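Local coordinates for protein c-di-GMP synthase (Capnocytophaga granulosa, PDB 6WT9) that joins two GTP molecules into the second messenger 3',3'-c-di-GMP as part of a CBASS antiphage defence system, at residues 247-252 with 292-297. Residues are numbered along the deposited sequence; the frame is centred on the assembly and turned at random.
Sequences KKMIRF and VPILYE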
ATOM      1  N   LYS A 247      -1.669  -6.320  -9.018  1.00 10.87           N
ATOM      2  CA  LYS A 247      -0.832  -5.250  -8.486  1.00  4.54           C
ATOM      3  C   LYS A 247      -0.686  -4.104  -9.477  1.00  8.72           C
ATOM      4  O   LYS A 247      -0.579  -2.944  -9.062  1.00 13.15           O
ATOM      5  CB  LYS A 247       0.538  -5.798  -8.090  1.00  7.29           C
ATOM      6  CG  LYS A 247       0.482  -6.804  -6.949  1.00 12.75           C
ATOM      7  CD  LYS A 247       1.867  -7.296  -6.565  1.00 17.12           C
ATOM      8  CE  LYS A 247       1.786  -8.401  -5.527  1.00 17.04           C
ATOM      9  NZ  LYS A 247       3.137  -8.826  -5.073  1.00 10.94           N
ATOM     10  N   LYS A 248      -0.678  -4.398 -10.781  1.00  5.68           N
ATOM     11  CA  LYS A 248      -0.660  -3.329 -11.774  1.00  9.67           C
ATOM     12  C   LYS A 248      -1.864  -2.411 -11.610  1.00 11.37           C
ATOM     13  O   LYS A 248      -1.732  -1.182 -11.634  1.00 13.76           O
ATOM     14  CB  LYS A 248      -0.622  -3.914 -13.188  1.00  3.78           C
ATOM     15  CG  LYS A 248       0.762  -4.304 -13.678  1.00  6.48           C
ATOM     16  CD  LYS A 248       0.727  -4.693 -15.148  1.00 14.47           C
ATOM     17  CE  LYS A 248       2.104  -5.088 -15.650  1.00 21.61           C
ATOM     18  NZ  LYS A 248       2.632  -6.275 -14.926  1.00 25.47           N
HETATM   19  N   MSE A 249      -3.047  -2.992 -11.438  1.00  7.52           N
HETATM   20  CA  MSE A 249      -4.264  -2.211 -11.263  1.00 10.42           C
HETATM   21  C   MSE A 249      -4.219  -1.386  -9.981  1.00 11.91           C
HETATM   22  O   MSE A 249      -4.611  -0.220  -9.973  1.00 12.64           O
HETATM   23  CB  MSE A 249      -5.491  -3.125 -11.257  1.00 11.64           C
HETATM   24  CG  MSE A 249      -5.830  -3.714 -12.615  1.00 17.92           C
HETATM   25 SE   MSE A 249      -7.546  -4.649 -12.625  0.59 15.88          SE
HETATM   26  CE  MSE A 249      -7.118  -6.063 -11.360  1.00  2.51           C
ATOM     27  N   ILE A 250      -3.734  -2.001  -8.899  1.00 13.84           N
ATOM     28  CA  ILE A 250      -3.650  -1.304  -7.616  1.00 12.24           C
ATOM     29  C   ILE A 250      -2.712  -0.107  -7.721  1.00  9.97           C
ATOM     30  O   ILE A 250      -3.080   1.024  -7.381  1.00  6.72           O
ATOM     31  CB  ILE A 250      -3.206  -2.272  -6.504  1.00  8.64           C
ATOM     32  CG1 ILE A 250      -4.309  -3.288  -6.202  1.00 11.12           C
ATOM     33  CG2 ILE A 250      -2.822  -1.505  -5.247  1.00  4.99           C
ATOM     34  CD1 ILE A 250      -3.934  -4.304  -5.128  1.00  6.43           C
ATOM     35  N   ARG A 251      -1.483  -0.340  -8.195  1.00 13.50           N
ATOM     36  CA  ARG A 251      -0.517   0.747  -8.337  1.00 14.53           C
ATOM     37  C   ARG A 251      -1.012   1.815  -9.302  1.00 14.87           C
ATOM     38  O   ARG A 251      -0.740   3.006  -9.107  1.00 12.38           O
ATOM     39  CB  ARG A 251       0.832   0.193  -8.803  1.00 11.36           C
ATOM     40  CG  ARG A 251       1.445  -0.827  -7.853  1.00 14.18           C
ATOM     41  CD  ARG A 251       2.864  -1.193  -8.262  1.00 20.41           C
ATOM     42  NE  ARG A 251       2.905  -2.016  -9.467  1.00 18.15           N
ATOM     43  CZ  ARG A 251       3.248  -3.299  -9.489  1.00 14.36           C
ATOM     44  NH1 ARG A 251       3.591  -3.919  -8.367  1.00 16.25           N
ATOM     45  NH2 ARG A 251       3.255  -3.966 -10.638  1.00  8.31           N
ATOM     46  N   PHE A 252      -1.744   1.409 -10.342  1.00 15.01           N
ATOM     47  CA  PHE A 252      -2.287   2.364 -11.303  1.00 11.87           C
ATOM     48  C   PHE A 252      -3.265   3.321 -10.632  1.00 15.80           C
ATOM     49  O   PHE A 252      -3.145   4.545 -10.762  1.00 12.41           O
ATOM     50  CB  PHE A 252      -2.961   1.603 -12.446  1.00  7.15           C
ATOM     51  CG  PHE A 252      -3.556   2.483 -13.506  1.00 11.62           C
ATOM     52  CD1 PHE A 252      -2.754   3.064 -14.475  1.00 11.23           C
ATOM     53  CD2 PHE A 252      -4.923   2.701 -13.556  1.00 10.43           C
ATOM     54  CE1 PHE A 252      -3.302   3.860 -15.462  1.00 13.30           C
ATOM     55  CE2 PHE A 252      -5.477   3.497 -14.541  1.00 14.83           C
ATOM     56  CZ  PHE A 252      -4.665   4.079 -15.494  1.00 14.21           C
ATOM     57  N   VAL A 292      -7.120  -0.894 -18.054  1.00 10.79           N
ATOM     58  CA  VAL A 292      -7.767   0.400 -17.839  1.00 11.57           C
ATOM     59  C   VAL A 292      -9.268   0.299 -18.106  1.00 15.84           C
ATOM     60  O   VAL A 292     -10.056   0.743 -17.257  1.00 16.12           O
ATOM     61  CB  VAL A 292      -7.112   1.502 -18.690  1.00  8.39           C
ATOM     62  CG1 VAL A 292      -7.876   2.811 -18.548  1.00  7.41           C
ATOM     63  CG2 VAL A 292      -5.658   1.687 -18.285  1.00  8.05           C
ATOM     64  N   PRO A 293      -9.726  -0.258 -19.237  1.00 14.41           N
ATOM     65  CA  PRO A 293     -11.181  -0.442 -19.400  1.00 16.91           C
ATOM     66  C   PRO A 293     -11.791  -1.355 -18.351  1.00 17.54           C
ATOM     67  O   PRO A 293     -12.968  -1.196 -18.006  1.00 12.88           O
ATOM     68  CB  PRO A 293     -11.308  -1.045 -20.807  1.00 17.56           C
ATOM     69  CG  PRO A 293     -10.057  -0.656 -21.504  1.00 18.60           C
ATOM     70  CD  PRO A 293      -8.997  -0.649 -20.460  1.00 12.64           C
ATOM     71  N   ILE A 294     -11.018  -2.313 -17.835  1.00 16.38           N
ATOM     72  CA  ILE A 294     -11.525  -3.206 -16.801  1.00 19.37           C
ATOM     73  C   ILE A 294     -11.684  -2.460 -15.481  1.00 20.44           C
ATOM     74  O   ILE A 294     -12.667  -2.657 -14.756  1.00 19.50           O
ATOM     75  CB  ILE A 294     -10.600  -4.428 -16.668  1.00 17.72           C
ATOM     76  CG1 ILE A 294     -10.690  -5.275 -17.938  1.00 16.67           C
ATOM     77  CG2 ILE A 294     -10.951  -5.248 -15.432  1.00 19.80           C
ATOM     78  CD1 ILE A 294      -9.626  -6.324 -18.047  1.00 16.34           C
ATOM     79  N   LEU A 295     -10.730  -1.588 -15.151  1.00 19.92           N
ATOM     80  CA  LEU A 295     -10.884  -0.742 -13.972  1.00 16.51           C
ATOM     81  C   LEU A 295     -12.045   0.228 -14.146  1.00 15.06           C
ATOM     82  O   LEU A 295     -12.759   0.534 -13.182  1.00 12.35           O
ATOM     83  CB  LEU A 295      -9.586   0.016 -13.694  1.00 14.72           C
ATOM     84  CG  LEU A 295      -8.455  -0.819 -13.094  1.00 16.19           C
ATOM     85  CD1 LEU A 295      -7.170  -0.016 -13.010  1.00 12.23           C
ATOM     86  CD2 LEU A 295      -8.856  -1.330 -11.718  1.00 23.74           C
ATOM     87  N   TYR A 296     -12.252   0.718 -15.369  1.00 14.04           N
ATOM     88  CA  TYR A 296     -13.386   1.600 -15.627  1.00 16.73           C
ATOM     89  C   TYR A 296     -14.705   0.880 -15.376  1.00 20.24           C
ATOM     90  O   TYR A 296     -15.609   1.424 -14.730  1.00 16.49           O
ATOM     91  CB  TYR A 296     -13.326   2.130 -17.060  1.00 17.33           C
ATOM     92  CG  TYR A 296     -14.539   2.938 -17.457  1.00 20.96           C
ATOM     93  CD1 TYR A 296     -14.659   4.271 -17.086  1.00 26.56           C
ATOM     94  CD2 TYR A 296     -15.567   2.369 -18.195  1.00 18.05           C
ATOM     95  CE1 TYR A 296     -15.765   5.014 -17.441  1.00 24.55           C
ATOM     96  CE2 TYR A 296     -16.678   3.104 -18.557  1.00 23.74           C
ATOM     97  CZ  TYR A 296     -16.772   4.424 -18.176  1.00 27.91           C
ATOM     98  OH  TYR A 296     -17.874   5.161 -18.532  1.00 36.35           O
ATOM     99  N   GLU A 297     -14.834  -0.348 -15.885  1.00 22.53           N
ATOM    100  CA  GLU A 297     -16.076  -1.095 -15.704  1.00 21.72           C
ATOM    101  C   GLU A 297     -16.348  -1.370 -14.231  1.00 17.25           C
ATOM    102  O   GLU A 297     -17.493  -1.266 -13.773  1.00 18.55           O
ATOM    103  CB  GLU A 297     -16.025  -2.408 -16.484  1.00 25.42           C
ATOM    104  CG  GLU A 297     -17.333  -3.182 -16.445  1.00 43.46           C
ATOM    105  CD  GLU A 297     -17.142  -4.673 -16.618  1.00 55.89           C
ATOM    106  OE1 GLU A 297     -17.913  -5.443 -16.006  1.00 64.55           O
ATOM    107  OE2 GLU A 297     -16.220  -5.076 -17.357  1.00 60.28           O
TER
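Leu-295 pushes its isobutyl end between Met-249, present as selenomethionine, and Phe-252, and on this wedge two helices of the α-helical part of the CD-NTase fold pack against each other. Segments 247-252 and 292-297 cross at -70°, with axes 10.9 Å apart, a spacing bridged entirely by apolar side chains, with no hydrogen bond between the segments. Both methyls of Leu-295 rest on CB of Met-249. CD1 of Leu-295 also reaches the Phe-252 ring, lying 3.6 Å from CD2 of Phe-252 in an oblique approach, while CD2 of Leu-295 lies 3.7 Å from SE of Met-249. The hollow that receives this leucine is thus formed by residues three apart, on neighbouring turns of one helical face. Phe-252 has its CG anti to the backbone N (chi1 -180°), which extends the ring across to the second helix, where CZ comes within 3.8 Å of CG2 of Val-292. The ring thereby forms a bump of its own, reaching Val-292 and Leu-295, which stand three positions apart along their helix. Beyond the two segments, Ile-45 and Met-49 of helix 40-49 pack on Phe-252, and Cys-275 of helix 268-276 touches both Met-249 and Leu-295, so the pair belongs to a larger helical core. At the margin of the contact, Met-249 has its CG beside the backbone N (chi1 -71°) and an extended chi2, which carries SE toward the second helix; there SE of Met-249 lies a loose 4.5 Å from CG2 of Ile-294.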